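Local structure of CMP/dCMP-type deaminase domain-containing protein (Aspergillus oryzae RIB40, 7DRY) at residues S19-V33 with D44-L56. The protein probably catalyses a zinc-dependent deamination step of riboflavin biosynthesis, as a Rib2-type deaminase with the cytidine deaminase fold. Numbering follows the deposited sequence. Where two conformers were deposited one is given.
Sequences SPPRPTNFRVGAILV and DDRIVSTGYTMEL
Ile-47 CD1 rests against two branched side chains of the neighbouring strand, meeting Ile-31 CG2 and Val-33 CG2 at 3.9 Å each. This apolar cluster belongs to the beta hairpin of strands 29-36 and 46-52, the latter outermost in the mixed sheet of the cytidine deaminase fold. On the same face Thr-50 lies alongside Ile-31, and helix 5-16 packs over both through Leu-15. On the other face, Leu-32 has CG anti to its own amide nitrogen (chi1 -178°), which carries CD2 obliquely across Val-48 CG1, 3.8 Å away; Met-95 and Leu-93 of strand 91-97 and Tyr-70 of helix 62-73 continue this layer.

A classic beta bulge sets two residues, Val-48 and Ser-49, opposite Leu-32. Leu-32 O takes a bond from Val-48 N at 2.8 Å and a weak, longer one from Ser-49 N, while Ser-49 O accepts Leu-32 N. From Leu-32 back to Gly-29 the pairing is regular and antiparallel: Ala-30 and Gly-51 exchange two backbone hydrogen bonds, and Gly-29 and Ile-31 sit in non-hydrogen-bonded pairs with Tyr-52 and Thr-50.

Past the strands, a type II turn from Tyr-52 to Glu-55 presents Thr-53 and Met-54 to the loop before strand 29-36. The turn brings Glu-55 CB over the centre of the Tyr-52 ring. Thr-53, whose side chain lies near that of the zinc ligand His-61, is held by its backbone and its hydroxyl: N bonds to Val-28 O, and OG1 donates to Phe-26 O in the carbonyl plane, at 2.7 Å. At the polar end of the contact the buried Asn-25 ND2 gives Pro-20 O a 2.7 Å bond nearly along the C=O axis, and makes a weak N-H...S hydrogen bond to Met-54 SD at 3.4 Å.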
loop_
_atom_site.group_PDB
_atom_site.type_symbol
_atom_site.label_atom_id
_atom_site.label_comp_id
_atom_site.label_asym_id
_atom_site.label_seq_id
_atom_site.Cartn_x
_atom_site.Cartn_y
_atom_site.Cartn_z
ATOM N N SER A 19 9.608 7.859 6.360
ATOM C CA SER A 19 9.721 8.599 5.114
ATOM C C SER A 19 10.110 10.048 5.397
ATOM O O SER A 19 9.606 10.652 6.349
ATOM C CB SER A 19 8.379 8.580 4.386
ATOM O OG SER A 19 8.443 9.312 3.171
ATOM N N PRO A 20 10.994 10.631 4.590
ATOM C CA PRO A 20 11.374 12.031 4.786
ATOM C C PRO A 20 10.206 12.947 4.463
ATOM O O PRO A 20 9.574 12.809 3.403
ATOM C CB PRO A 20 12.512 12.228 3.771
ATOM C CG PRO A 20 12.260 11.193 2.720
ATOM C CD PRO A 20 11.697 10.008 3.457
ATOM N N PRO A 21 9.864 13.869 5.361
ATOM C CA PRO A 21 8.822 14.850 5.030
ATOM C C PRO A 21 9.312 15.776 3.929
ATOM O O PRO A 21 10.411 16.327 4.004
ATOM C CB PRO A 21 8.610 15.607 6.348
ATOM C CG PRO A 21 9.141 14.681 7.412
ATOM C CD PRO A 21 10.293 13.972 6.764
ATOM N N ARG A 22 8.505 15.913 2.891
ATOM C CA ARG A 22 8.789 16.783 1.763
ATOM C C ARG A 22 7.535 17.580 1.446
ATOM O O ARG A 22 6.423 17.167 1.795
ATOM C CB ARG A 22 9.203 15.960 0.534
ATOM C CG ARG A 22 10.496 15.174 0.706
ATOM C CD ARG A 22 11.714 16.060 0.488
ATOM N NE ARG A 22 12.961 15.299 0.523
ATOM C CZ ARG A 22 13.706 15.130 1.612
ATOM N NH1 ARG A 22 14.827 14.423 1.549
ATOM N NH2 ARG A 22 13.331 15.670 2.766
ATOM N N PRO A 23 7.677 18.733 0.793
ATOM C CA PRO A 23 6.490 19.545 0.484
ATOM C C PRO A 23 5.483 18.854 -0.412
ATOM O O PRO A 23 4.312 19.248 -0.419
ATOM C CB PRO A 23 7.078 20.790 -0.199
ATOM C CG PRO A 23 8.493 20.840 0.261
ATOM C CD PRO A 23 8.929 19.420 0.426
ATOM N N THR A 24 5.887 17.838 -1.172
ATOM C CA THR A 24 5.010 17.279 -2.193
ATOM C C THR A 24 4.859 15.765 -2.115
ATOM O O THR A 24 4.326 15.166 -3.054
ATOM C CB THR A 24 5.506 17.661 -3.588
ATOM O OG1 THR A 24 6.726 16.959 -3.849
ATOM C CG2 THR A 24 5.761 19.159 -3.671
ATOM N N ASN A 25 5.334 15.126 -1.060
ATOM C CA ASN A 25 5.168 13.686 -0.950
ATOM C C ASN A 25 4.044 13.341 0.022
ATOM O O ASN A 25 3.504 14.193 0.731
ATOM C CB ASN A 25 6.489 12.980 -0.610
ATOM C CG ASN A 25 6.935 13.194 0.830
ATOM O OD1 ASN A 25 6.409 14.052 1.546
ATOM N ND2 ASN A 25 7.928 12.415 1.257
ATOM N N PHE A 26 3.653 12.076 -0.001
ATOM C CA PHE A 26 2.647 11.542 0.907
ATOM C C PHE A 26 3.294 10.367 1.617
ATOM O O PHE A 26 3.596 9.346 0.990
ATOM C CB PHE A 26 1.395 11.120 0.136
ATOM C CG PHE A 26 0.540 12.281 -0.289
ATOM C CD1 PHE A 26 0.894 13.061 -1.380
ATOM C CD2 PHE A 26 -0.605 12.603 0.416
ATOM C CE1 PHE A 26 0.110 14.149 -1.764
ATOM C CE2 PHE A 26 -1.396 13.685 0.041
ATOM C CZ PHE A 26 -1.039 14.455 -1.049
ATOM N N ARG A 27 3.526 10.531 2.914
ATOM C CA ARG A 27 4.285 9.572 3.706
ATOM C C ARG A 27 3.379 8.415 4.096
ATOM O O ARG A 27 2.470 8.581 4.917
ATOM C CB ARG A 27 4.860 10.265 4.933
ATOM C CG ARG A 27 5.826 11.363 4.551
ATOM C CD ARG A 27 6.070 12.282 5.712
ATOM N NE ARG A 27 7.008 11.726 6.681
ATOM C CZ ARG A 27 6.784 11.666 7.995
ATOM N NH1 ARG A 27 5.631 12.089 8.506
ATOM N NH2 ARG A 27 7.723 11.198 8.794
ATOM N N VAL A 28 3.633 7.252 3.497
ATOM C CA VAL A 28 2.764 6.088 3.575
ATOM C C VAL A 28 3.637 4.878 3.888
ATOM O O VAL A 28 4.828 4.853 3.563
ATOM C CB VAL A 28 1.990 5.930 2.237
ATOM C CG1 VAL A 28 1.169 4.648 2.186
ATOM C CG2 VAL A 28 1.077 7.121 2.007
ATOM N N GLY A 29 3.045 3.888 4.553
ATOM C CA GLY A 29 3.723 2.632 4.824
ATOM C C GLY A 29 2.871 1.468 4.358
ATOM O O GLY A 29 1.640 1.539 4.346
ATOM N N ALA A 30 3.546 0.385 3.974
ATOM C CA ALA A 30 2.872 -0.787 3.432
ATOM C C ALA A 30 3.527 -2.053 3.957
ATOM O O ALA A 30 4.756 -2.121 4.082
ATOM C CB ALA A 30 2.946 -0.808 1.901
ATOM N N ILE A 31 2.700 -3.066 4.237
ATOM C CA ILE A 31 3.167 -4.367 4.716
ATOM C C ILE A 31 2.441 -5.439 3.922
ATOM O O ILE A 31 1.209 -5.430 3.848
ATOM C CB ILE A 31 2.902 -4.554 6.220
ATOM C CG1 ILE A 31 3.729 -3.552 7.034
ATOM C CG2 ILE A 31 3.262 -5.983 6.653
ATOM C CD1 ILE A 31 3.361 -3.494 8.521
ATOM N N LEU A 32 3.200 -6.348 3.327
ATOM C CA LEU A 32 2.648 -7.450 2.548
ATOM C C LEU A 32 2.707 -8.717 3.394
ATOM O O LEU A 32 3.765 -9.049 3.943
ATOM C CB LEU A 32 3.454 -7.622 1.263
ATOM C CG LEU A 32 2.965 -8.710 0.302
ATOM C CD1 LEU A 32 1.551 -8.393 -0.189
ATOM C CD2 LEU A 32 3.937 -8.825 -0.858
ATOM N N VAL A 33 1.564 -9.401 3.528
ATOM C CA VAL A 33 1.394 -10.521 4.451
ATOM C C VAL A 33 0.920 -11.744 3.673
ATOM O O VAL A 33 0.103 -11.623 2.753
ATOM C CB VAL A 33 0.347 -10.145 5.522
ATOM C CG1 VAL A 33 0.083 -11.302 6.482
ATOM C CG2 VAL A 33 0.793 -8.891 6.289
ATOM N N ASP A 44 -0.656 -17.293 12.375
ATOM C CA ASP A 44 -0.167 -17.951 11.173
ATOM C C ASP A 44 0.204 -16.976 10.063
ATOM O O ASP A 44 0.716 -17.411 9.029
ATOM C CB ASP A 44 -1.194 -18.957 10.638
ATOM C CG ASP A 44 -1.347 -20.177 11.532
ATOM O OD1 ASP A 44 -0.378 -20.520 12.243
ATOM O OD2 ASP A 44 -2.437 -20.789 11.521
ATOM N N ASP A 45 -0.054 -15.680 10.233
ATOM C CA ASP A 45 0.380 -14.708 9.237
ATOM C C ASP A 45 1.900 -14.734 9.132
ATOM O O ASP A 45 2.605 -14.920 10.128
ATOM C CB ASP A 45 -0.026 -13.294 9.665
ATOM C CG ASP A 45 -1.491 -12.969 9.407
ATOM O OD1 ASP A 45 -2.243 -13.795 8.853
ATOM O OD2 ASP A 45 -1.886 -11.836 9.776
ATOM N N ARG A 46 2.409 -14.536 7.923
ATOM C CA ARG A 46 3.840 -14.389 7.688
ATOM C C ARG A 46 4.078 -13.081 6.955
ATOM O O ARG A 46 3.409 -12.797 5.957
ATOM C CB ARG A 46 4.369 -15.548 6.837
ATOM C CG ARG A 46 4.145 -16.927 7.462
ATOM C CD ARG A 46 4.272 -18.043 6.425
ATOM N NE ARG A 46 4.030 -19.365 6.999
ATOM C CZ ARG A 46 3.902 -20.473 6.279
ATOM N NH1 ARG A 46 3.992 -20.419 4.957
ATOM N NH2 ARG A 46 3.681 -21.635 6.879
ATOM N N ILE A 47 5.023 -12.282 7.443
ATOM C CA ILE A 47 5.384 -11.065 6.726
ATOM C C ILE A 47 6.193 -11.432 5.493
ATOM O O ILE A 47 7.140 -12.223 5.565
ATOM C CB ILE A 47 6.154 -10.090 7.628
ATOM C CG1 ILE A 47 5.356 -9.788 8.891
ATOM C CG2 ILE A 47 6.451 -8.794 6.869
ATOM C CD1 ILE A 47 3.960 -9.286 8.612
ATOM N N VAL A 48 5.796 -10.882 4.350
ATOM C CA VAL A 48 6.463 -11.126 3.083
ATOM C C VAL A 48 7.358 -9.957 2.688
ATOM O O VAL A 48 8.463 -10.159 2.183
ATOM C CB VAL A 48 5.413 -11.436 1.992
ATOM C CG1 VAL A 48 6.079 -11.613 0.617
ATOM C CG2 VAL A 48 4.623 -12.679 2.363
ATOM N N SER A 49 6.897 -8.726 2.892
ATOM C CA SER A 49 7.737 -7.564 2.627
ATOM C C SER A 49 7.143 -6.353 3.327
ATOM O O SER A 49 6.009 -6.382 3.805
ATOM C CB SER A 49 7.868 -7.314 1.126
ATOM O OG SER A 49 8.914 -6.381 0.878
ATOM N N THR A 50 7.938 -5.277 3.382
ATOM C CA THR A 50 7.483 -3.984 3.891
ATOM C C THR A 50 8.071 -2.890 3.011
ATOM O O THR A 50 9.060 -3.108 2.312
ATOM C CB THR A 50 7.922 -3.717 5.349
ATOM O OG1 THR A 50 9.339 -3.460 5.397
ATOM C CG2 THR A 50 7.599 -4.898 6.261
ATOM N N GLY A 51 7.469 -1.700 3.070
ATOM C CA GLY A 51 8.056 -0.549 2.394
ATOM C C GLY A 51 7.390 0.734 2.834
ATOM O O GLY A 51 6.337 0.733 3.477
ATOM N N TYR A 52 8.035 1.849 2.498
ATOM C CA TYR A 52 7.472 3.154 2.810
ATOM C C TYR A 52 7.885 4.171 1.751
ATOM O O TYR A 52 8.834 3.960 0.993
ATOM C CB TYR A 52 7.875 3.625 4.217
ATOM C CG TYR A 52 9.361 3.697 4.460
ATOM C CD1 TYR A 52 10.065 2.607 4.957
ATOM C CD2 TYR A 52 10.059 4.871 4.217
ATOM C CE1 TYR A 52 11.430 2.694 5.187
ATOM C CE2 TYR A 52 11.419 4.959 4.437
ATOM C CZ TYR A 52 12.096 3.857 4.923
ATOM O OH TYR A 52 13.455 3.946 5.161
ATOM N N THR A 53 7.148 5.281 1.709
ATOM C CA THR A 53 7.377 6.298 0.688
ATOM C C THR A 53 8.826 6.775 0.722
ATOM O O THR A 53 9.349 7.138 1.777
ATOM C CB THR A 53 6.462 7.485 0.978
ATOM O OG1 THR A 53 5.095 7.060 0.920
ATOM C CG2 THR A 53 6.698 8.617 -0.025
ATOM N N MET A 54 9.472 6.787 -0.439
ATOM C CA MET A 54 10.812 7.341 -0.609
ATOM C C MET A 54 11.874 6.572 0.159
ATOM O O MET A 54 12.976 7.081 0.383
ATOM C CB MET A 54 10.874 8.851 -0.348
ATOM C CG MET A 54 10.188 9.624 -1.471
ATOM S SD MET A 54 10.054 11.381 -1.142
ATOM C CE MET A 54 9.405 11.970 -2.706
ATOM N N GLU A 55 11.560 5.338 0.552
ATOM C CA GLU A 55 12.584 4.438 1.065
ATOM C C GLU A 55 13.642 4.205 0.005
ATOM O O GLU A 55 14.842 4.225 0.292
ATOM C CB GLU A 55 11.914 3.121 1.452
ATOM C CG GLU A 55 12.837 2.057 2.044
ATOM C CD GLU A 55 12.079 0.788 2.380
ATOM O OE1 GLU A 55 10.948 0.628 1.881
ATOM O OE2 GLU A 55 12.613 -0.036 3.149
ATOM N N LEU A 56 13.217 3.984 -1.230
ATOM C CA LEU A 56 14.136 3.837 -2.344
ATOM C C LEU A 56 14.282 5.173 -3.061
ATOM O O LEU A 56 13.345 5.975 -3.109
ATOM C CB LEU A 56 13.618 2.761 -3.301
ATOM C CG LEU A 56 13.337 1.459 -2.540
ATOM C CD1 LEU A 56 12.781 0.389 -3.455
ATOM C CD2 LEU A 56 14.599 0.963 -1.814
#